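Local coordinates for hydrolase (Thermococcus thioreducens, PDB 6IAH), which is a magnesium-binding phosphatase of the haloacid dehalogenase superfamily, probably hydrolysing phosphoglycolate among diverse phosphorylated substrates, at residues V10-A21 with L124-V132. Residues are numbered along the deposited sequence; the frame is centred on the assembly and turned at random.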
ATOM      1  N   VAL A  10       0.417   0.930  -9.680  1.00 24.74           N
ATOM      2  CA  VAL A  10      -0.293   1.317 -10.899  1.00 23.95           C
ATOM      3  C   VAL A  10       0.082   2.759 -11.267  1.00 24.89           C
ATOM      4  O   VAL A  10       0.702   2.987 -12.313  1.00 26.23           O
ATOM      5  CB  VAL A  10      -1.831   1.182 -10.730  1.00 23.79           C
ATOM      6  CG1 VAL A  10      -2.568   1.791 -11.904  1.00 23.25           C
ATOM      7  CG2 VAL A  10      -2.231  -0.285 -10.560  1.00 25.26           C
ATOM      8  N   LEU A  11      -0.335   3.751 -10.467  1.00 22.69           N
ATOM      9  CA  LEU A  11       0.074   5.155 -10.710  1.00 20.66           C
ATOM     10  C   LEU A  11       1.466   5.478 -10.183  1.00 22.70           C
ATOM     11  O   LEU A  11       2.118   6.358 -10.739  1.00 23.37           O
ATOM     12  CB  LEU A  11      -0.918   6.136 -10.108  1.00 21.36           C
ATOM     13  CG  LEU A  11      -2.367   5.906 -10.572  1.00 21.79           C
ATOM     14  CD1 LEU A  11      -3.372   6.830  -9.861  1.00 23.06           C
ATOM     15  CD2 LEU A  11      -2.531   6.039 -12.077  1.00 24.63           C
ATOM     16  N   ILE A  12       1.850   4.859  -9.059  1.00 24.62           N
ATOM     17  CA  ILE A  12       3.097   5.169  -8.333  1.00 24.70           C
ATOM     18  C   ILE A  12       3.865   3.883  -8.072  1.00 27.80           C
ATOM     19  O   ILE A  12       3.275   2.860  -7.614  1.00 27.52           O
ATOM     20  CB  ILE A  12       2.794   5.851  -6.975  1.00 26.63           C
ATOM     21  CG1 ILE A  12       2.228   7.259  -7.239  1.00 25.76           C
ATOM     22  CG2 ILE A  12       4.053   6.002  -6.135  1.00 26.84           C
ATOM     23  CD1 ILE A  12       1.696   7.964  -6.012  1.00 27.88           C
ATOM     24  N   ASP A  13       5.169   3.924  -8.360  1.00 25.73           N
ATOM     25  CA  ASP A  13       6.085   2.838  -8.002  1.00 27.81           C
ATOM     26  C   ASP A  13       6.550   3.195  -6.600  1.00 30.19           C
ATOM     27  O   ASP A  13       7.270   4.212  -6.422  1.00 29.98           O
ATOM     28  CB  ASP A  13       7.267   2.813  -8.954  1.00 27.42           C
ATOM     29  CG  ASP A  13       8.326   1.775  -8.602  1.00 31.39           C
ATOM     30  OD1 ASP A  13       8.334   1.103  -7.557  1.00 32.04           O
ATOM     31  OD2 ASP A  13       9.226   1.644  -9.447  1.00 33.42           O
ATOM     32  N   VAL A  14       6.154   2.381  -5.625  1.00 29.16           N
ATOM     33  CA  VAL A  14       6.488   2.654  -4.233  1.00 32.30           C
ATOM     34  C   VAL A  14       7.736   1.907  -3.957  1.00 45.35           C
ATOM     35  O   VAL A  14       7.802   1.224  -2.905  1.00 49.34           O
ATOM     36  CB  VAL A  14       5.383   2.303  -3.216  1.00 29.56           C
ATOM     37  CG1 VAL A  14       4.180   3.201  -3.500  1.00 29.88           C
ATOM     38  CG2 VAL A  14       4.973   0.818  -3.225  1.00 29.99           C
ATOM     39  N   ARG A  15       8.649   1.993  -4.950  1.00 44.61           N
ATOM     40  CA  ARG A  15      10.095   1.646  -4.917  1.00 46.57           C
ATOM     41  C   ARG A  15      10.521   1.149  -3.517  1.00 36.72           C
ATOM     42  O   ARG A  15      11.352   1.679  -2.788  1.00 39.09           O
ATOM     43  CB  ARG A  15      10.939   2.823  -5.506  1.00 50.20           C
ATOM     44  CG  ARG A  15      11.234   2.768  -7.056  1.00 50.06           C
ATOM     45  CD  ARG A  15      12.429   3.652  -7.484  1.00 58.26           C
ATOM     46  NE  ARG A  15      13.496   3.688  -6.456  1.00 61.02           N
ATOM     47  CZ  ARG A  15      13.887   4.730  -5.686  1.00 61.44           C
ATOM     48  NH1 ARG A  15      13.403   5.982  -5.808  1.00 55.67           N
ATOM     49  NH2 ARG A  15      14.842   4.515  -4.778  1.00 54.67           N
ATOM     50  N   GLU A  16       9.838   0.102  -3.161  1.00 33.63           N
ATOM     51  CA  GLU A  16      10.003  -0.485  -1.862  1.00 45.95           C
ATOM     52  C   GLU A  16      10.203   0.527  -0.622  1.00 42.22           C
ATOM     53  O   GLU A  16      10.950   0.174   0.332  1.00 40.08           O
ATOM     54  CB  GLU A  16      10.995  -1.654  -2.025  1.00 48.95           C
ATOM     55  CG  GLU A  16      10.450  -2.699  -3.025  1.00 51.34           C
ATOM     56  CD  GLU A  16      10.412  -2.154  -4.486  1.00 58.85           C
ATOM     57  OE1 GLU A  16      11.511  -1.864  -5.019  1.00 70.27           O
ATOM     58  OE2 GLU A  16       9.310  -1.941  -5.083  1.00 53.01           O
ATOM     59  N   SER A  17       9.529   1.736  -0.681  1.00 35.65           N
ATOM     60  CA  SER A  17       9.615   2.839   0.309  1.00 29.90           C
ATOM     61  C   SER A  17       9.092   2.258   1.634  1.00 29.16           C
ATOM     62  O   SER A  17       9.708   2.425   2.654  1.00 27.03           O
ATOM     63  CB  SER A  17       8.737   4.039  -0.025  1.00 27.06           C
ATOM     64  OG  SER A  17       7.359   3.615  -0.190  1.00 24.73           O
ATOM     65  N   TYR A  18       7.934   1.581   1.588  1.00 27.55           N
ATOM     66  CA  TYR A  18       7.375   0.955   2.785  1.00 26.88           C
ATOM     67  C   TYR A  18       8.261  -0.154   3.324  1.00 26.71           C
ATOM     68  O   TYR A  18       8.373  -0.319   4.539  1.00 28.00           O
ATOM     69  CB  TYR A  18       6.022   0.352   2.503  1.00 26.84           C
ATOM     70  CG  TYR A  18       4.972   1.283   1.878  1.00 28.70           C
ATOM     71  CD1 TYR A  18       4.422   2.337   2.568  1.00 32.61           C
ATOM     72  CD2 TYR A  18       4.424   0.950   0.645  1.00 33.57           C
ATOM     73  CE1 TYR A  18       3.401   3.118   1.998  1.00 34.74           C
ATOM     74  CE2 TYR A  18       3.424   1.710   0.073  1.00 34.26           C
ATOM     75  CZ  TYR A  18       2.898   2.771   0.735  1.00 33.68           C
ATOM     76  OH  TYR A  18       1.843   3.429   0.097  1.00 32.01           O
ATOM     77  N   ASP A  19       8.828  -0.950   2.431  1.00 24.87           N
ATOM     78  CA  ASP A  19       9.715  -2.009   2.859  1.00 27.01           C
ATOM     79  C   ASP A  19      10.932  -1.471   3.596  1.00 26.07           C
ATOM     80  O   ASP A  19      11.319  -2.039   4.588  1.00 24.55           O
ATOM     81  CB  ASP A  19      10.188  -2.839   1.668  1.00 30.11           C
ATOM     82  CG  ASP A  19       9.104  -3.743   1.071  1.00 32.38           C
ATOM     83  OD1 ASP A  19       7.959  -3.795   1.563  1.00 27.75           O
ATOM     84  OD2 ASP A  19       9.445  -4.448   0.114  1.00 32.36           O
ATOM     85  N   GLU A  20      11.546  -0.397   3.110  0.50 24.91           N
ATOM     86  CA  GLU A  20      12.703   0.193   3.788  0.50 26.33           C
ATOM     87  C   GLU A  20      12.271   0.903   5.084  0.50 26.44           C
ATOM     88  O   GLU A  20      13.013   0.919   6.041  0.50 22.72           O
ATOM     89  CB  GLU A  20      13.466   1.143   2.858  0.50 30.02           C
ATOM     90  CG  GLU A  20      14.744   1.759   3.430  0.50 31.86           C
ATOM     91  CD  GLU A  20      15.952   0.838   3.383  0.50 32.43           C
ATOM     92  OE1 GLU A  20      15.848  -0.282   2.843  0.50 29.79           O
ATOM     93  OE2 GLU A  20      17.004   1.233   3.910  0.50 31.73           O
ATOM     94  N   ALA A  21      11.067   1.464   5.142  1.00 24.15           N
ATOM     95  CA  ALA A  21      10.610   2.014   6.392  1.00 23.55           C
ATOM     96  C   ALA A  21      10.414   0.937   7.474  1.00 21.72           C
ATOM     97  O   ALA A  21      10.738   1.173   8.653  1.00 24.65           O
ATOM     98  CB  ALA A  21       9.307   2.805   6.154  1.00 23.24           C
ATOM     99  N   LEU A 124      11.066   8.710   3.615  1.00 25.10           N
ATOM    100  CA  LEU A 124      11.161   7.662   2.569  1.00 27.17           C
ATOM    101  C   LEU A 124      10.053   7.732   1.543  1.00 25.15           C
ATOM    102  O   LEU A 124      10.259   7.250   0.447  1.00 22.51           O
ATOM    103  CB  LEU A 124      11.229   6.264   3.154  1.00 25.74           C
ATOM    104  CG  LEU A 124      12.515   5.920   3.917  1.00 25.77           C
ATOM    105  CD1 LEU A 124      12.294   4.646   4.723  1.00 25.59           C
ATOM    106  CD2 LEU A 124      13.728   5.851   2.991  1.00 28.19           C
ATOM    107  N   TRP A 125       8.929   8.412   1.839  1.00 21.13           N
ATOM    108  CA  TRP A 125       7.908   8.580   0.822  1.00 23.83           C
ATOM    109  C   TRP A 125       8.449   9.288  -0.465  1.00 27.38           C
ATOM    110  O   TRP A 125       7.937   9.060  -1.558  1.00 25.88           O
ATOM    111  CB  TRP A 125       6.658   9.308   1.374  1.00 22.28           C
ATOM    112  CG  TRP A 125       6.864  10.775   1.556  1.00 25.81           C
ATOM    113  CD1 TRP A 125       7.409  11.412   2.660  1.00 26.69           C
ATOM    114  CD2 TRP A 125       6.440  11.832   0.668  1.00 26.08           C
ATOM    115  NE1 TRP A 125       7.423  12.768   2.463  1.00 26.15           N
ATOM    116  CE2 TRP A 125       6.834  13.063   1.263  1.00 27.49           C
ATOM    117  CE3 TRP A 125       5.841  11.858  -0.586  1.00 24.32           C
ATOM    118  CZ2 TRP A 125       6.587  14.307   0.653  1.00 28.68           C
ATOM    119  CZ3 TRP A 125       5.636  13.080  -1.206  1.00 27.03           C
ATOM    120  CH2 TRP A 125       5.994  14.287  -0.585  1.00 29.13           C
ATOM    121  N   LYS A 126       9.499  10.091  -0.323  0.50 26.72           N
ATOM    122  CA  LYS A 126      10.014  10.852  -1.436  0.50 28.85           C
ATOM    123  C   LYS A 126      10.877   9.993  -2.373  0.50 28.36           C
ATOM    124  O   LYS A 126      11.247  10.472  -3.428  0.50 28.30           O
ATOM    125  CB  LYS A 126      10.714  12.136  -0.916  0.50 32.05           C
ATOM    126  CG  LYS A 126       9.771  12.958  -0.018  0.50 33.06           C
ATOM    127  CD  LYS A 126      10.322  14.298   0.457  0.50 37.01           C
ATOM    128  CE  LYS A 126      11.841  14.297   0.705  0.50 40.75           C
ATOM    129  NZ  LYS A 126      12.345  13.472   1.855  0.50 41.04           N
ATOM    130  N   LYS A 127      11.165   8.734  -2.017  1.00 27.03           N
ATOM    131  CA  LYS A 127      11.799   7.796  -2.962  1.00 27.25           C
ATOM    132  C   LYS A 127      10.788   7.134  -3.914  1.00 28.32           C
ATOM    133  O   LYS A 127      11.198   6.442  -4.817  1.00 26.97           O
ATOM    134  CB  LYS A 127      12.563   6.728  -2.228  1.00 31.36           C
ATOM    135  CG  LYS A 127      13.771   7.278  -1.445  1.00 35.85           C
ATOM    136  CD  LYS A 127      14.662   6.098  -1.093  1.00 39.99           C
ATOM    137  CE  LYS A 127      15.714   6.421  -0.048  1.00 46.06           C
ATOM    138  NZ  LYS A 127      16.524   7.574  -0.493  1.00 48.27           N
ATOM    139  N   GLU A 128       9.471   7.331  -3.680  1.00 24.98           N
ATOM    140  CA  GLU A 128       8.410   6.828  -4.568  1.00 25.28           C
ATOM    141  C   GLU A 128       8.444   7.674  -5.875  1.00 28.04           C
ATOM    142  O   GLU A 128       8.806   8.900  -5.853  1.00 26.84           O
ATOM    143  CB  GLU A 128       7.046   6.930  -3.868  1.00 24.58           C
ATOM    144  CG  GLU A 128       6.964   6.063  -2.613  1.00 22.12           C
ATOM    145  CD  GLU A 128       5.687   6.196  -1.809  1.00 26.07           C
ATOM    146  OE1 GLU A 128       4.789   6.875  -2.323  1.00 26.62           O
ATOM    147  OE2 GLU A 128       5.580   5.608  -0.674  1.00 30.62           O
ATOM    148  N   ARG A 129       8.086   7.035  -6.994  1.00 27.40           N
ATOM    149  CA  ARG A 129       8.214   7.635  -8.319  1.00 27.72           C
ATOM    150  C   ARG A 129       6.930   7.447  -9.082  1.00 26.42           C
ATOM    151  O   ARG A 129       6.283   6.385  -8.974  1.00 23.05           O
ATOM    152  CB  ARG A 129       9.315   6.899  -9.090  1.00 33.86           C
ATOM    153  CG  ARG A 129      10.685   7.218  -8.549  1.00 41.63           C
ATOM    154  CD  ARG A 129      11.838   6.800  -9.451  1.00 50.95           C
ATOM    155  NE  ARG A 129      11.608   5.642 -10.340  1.00 58.26           N
ATOM    156  CZ  ARG A 129      12.591   4.888 -10.876  1.00 65.29           C
ATOM    157  NH1 ARG A 129      13.883   5.134 -10.617  1.00 67.20           N
ATOM    158  NH2 ARG A 129      12.294   3.859 -11.677  1.00 60.91           N
ATOM    159  N   PRO A 130       6.566   8.438  -9.898  1.00 28.65           N
ATOM    160  CA  PRO A 130       5.344   8.283 -10.692  1.00 27.59           C
ATOM    161  C   PRO A 130       5.542   7.219 -11.781  1.00 29.78           C
ATOM    162  O   PRO A 130       6.652   7.093 -12.342  1.00 28.17           O
ATOM    163  CB  PRO A 130       5.134   9.686 -11.268  1.00 29.20           C
ATOM    164  CG  PRO A 130       6.487  10.272 -11.329  1.00 30.69           C
ATOM    165  CD  PRO A 130       7.182   9.762 -10.118  1.00 29.15           C
ATOM    166  N   ILE A 131       4.556   6.350 -11.950  1.00 27.41           N
ATOM    167  CA  ILE A 131       4.473   5.530 -13.179  1.00 27.36           C
ATOM    168  C   ILE A 131       3.626   6.281 -14.204  1.00 27.84           C
ATOM    169  O   ILE A 131       4.014   6.463 -15.324  1.00 28.22           O
ATOM    170  CB  ILE A 131       3.902   4.114 -12.924  1.00 27.45           C
ATOM    171  CG1 ILE A 131       4.735   3.382 -11.862  1.00 29.75           C
ATOM    172  CG2 ILE A 131       3.818   3.341 -14.232  1.00 28.27           C
ATOM    173  CD1 ILE A 131       4.044   2.173 -11.238  1.00 28.99           C
ATOM    174  N   VAL A 132       2.479   6.786 -13.786  1.00 24.32           N
ATOM    175  CA  VAL A 132       1.595   7.462 -14.731  1.00 24.68           C
ATOM    176  C   VAL A 132       2.210   8.813 -15.190  1.00 29.12           C
ATOM    177  O   VAL A 132       2.989   9.420 -14.449  1.00 29.81           O
ATOM    178  CB  VAL A 132       0.187   7.592 -14.121  1.00 23.93           C
ATOM    179  CG1 VAL A 132       0.175   8.596 -12.979  1.00 28.63           C
ATOM    180  CG2 VAL A 132      -0.818   7.931 -15.194  1.00 25.01           C
TER
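Over one face of the Arg129 guanidinium lies Arg15 CD, 3.6 Å from Arg129 CZ, so a methylene meets that face although the two like charges remain close; the modelled place of Arg15 is less certain. One face of the Tyr18 ring carries Ser17 OG and Glu128 OE2 near its rim, the carboxylate turned 57° to the ring, while Tyr18 OH hydrogen-bonds Asp8, a magnesium ligand. Ser17 OG, placed by chi1 of 56° between its backbone N and carbonyl carbon, donates to the anti side of Glu128 OE2 at 2.7 Å. The Tyr109 hydroxyl also hydrogen-bonds OE2, and Arg152 forms a salt bridge with OE1, which suits a long acid to this buried place. With an alanine at Glu128, Arg152 is likely to lose its carboxylate mate, and the Tyr109 and Ser17 hydroxyls their shared acceptor. Strands 12-13 and 129-130 pair as an antiparallel ribbon: Asp13 and Arg129 exchange both backbone bonds, Asp13 N to Arg129 O at 2.8 Å. Leu11 O then accepts from Ile131 N and Val132 N on one face of its plane, while Leu11 CD2 packs on Val132 CB. Such paired linkers join the HAD core to its helical cap, and the buried, multiply bonded carboxylate ties them together.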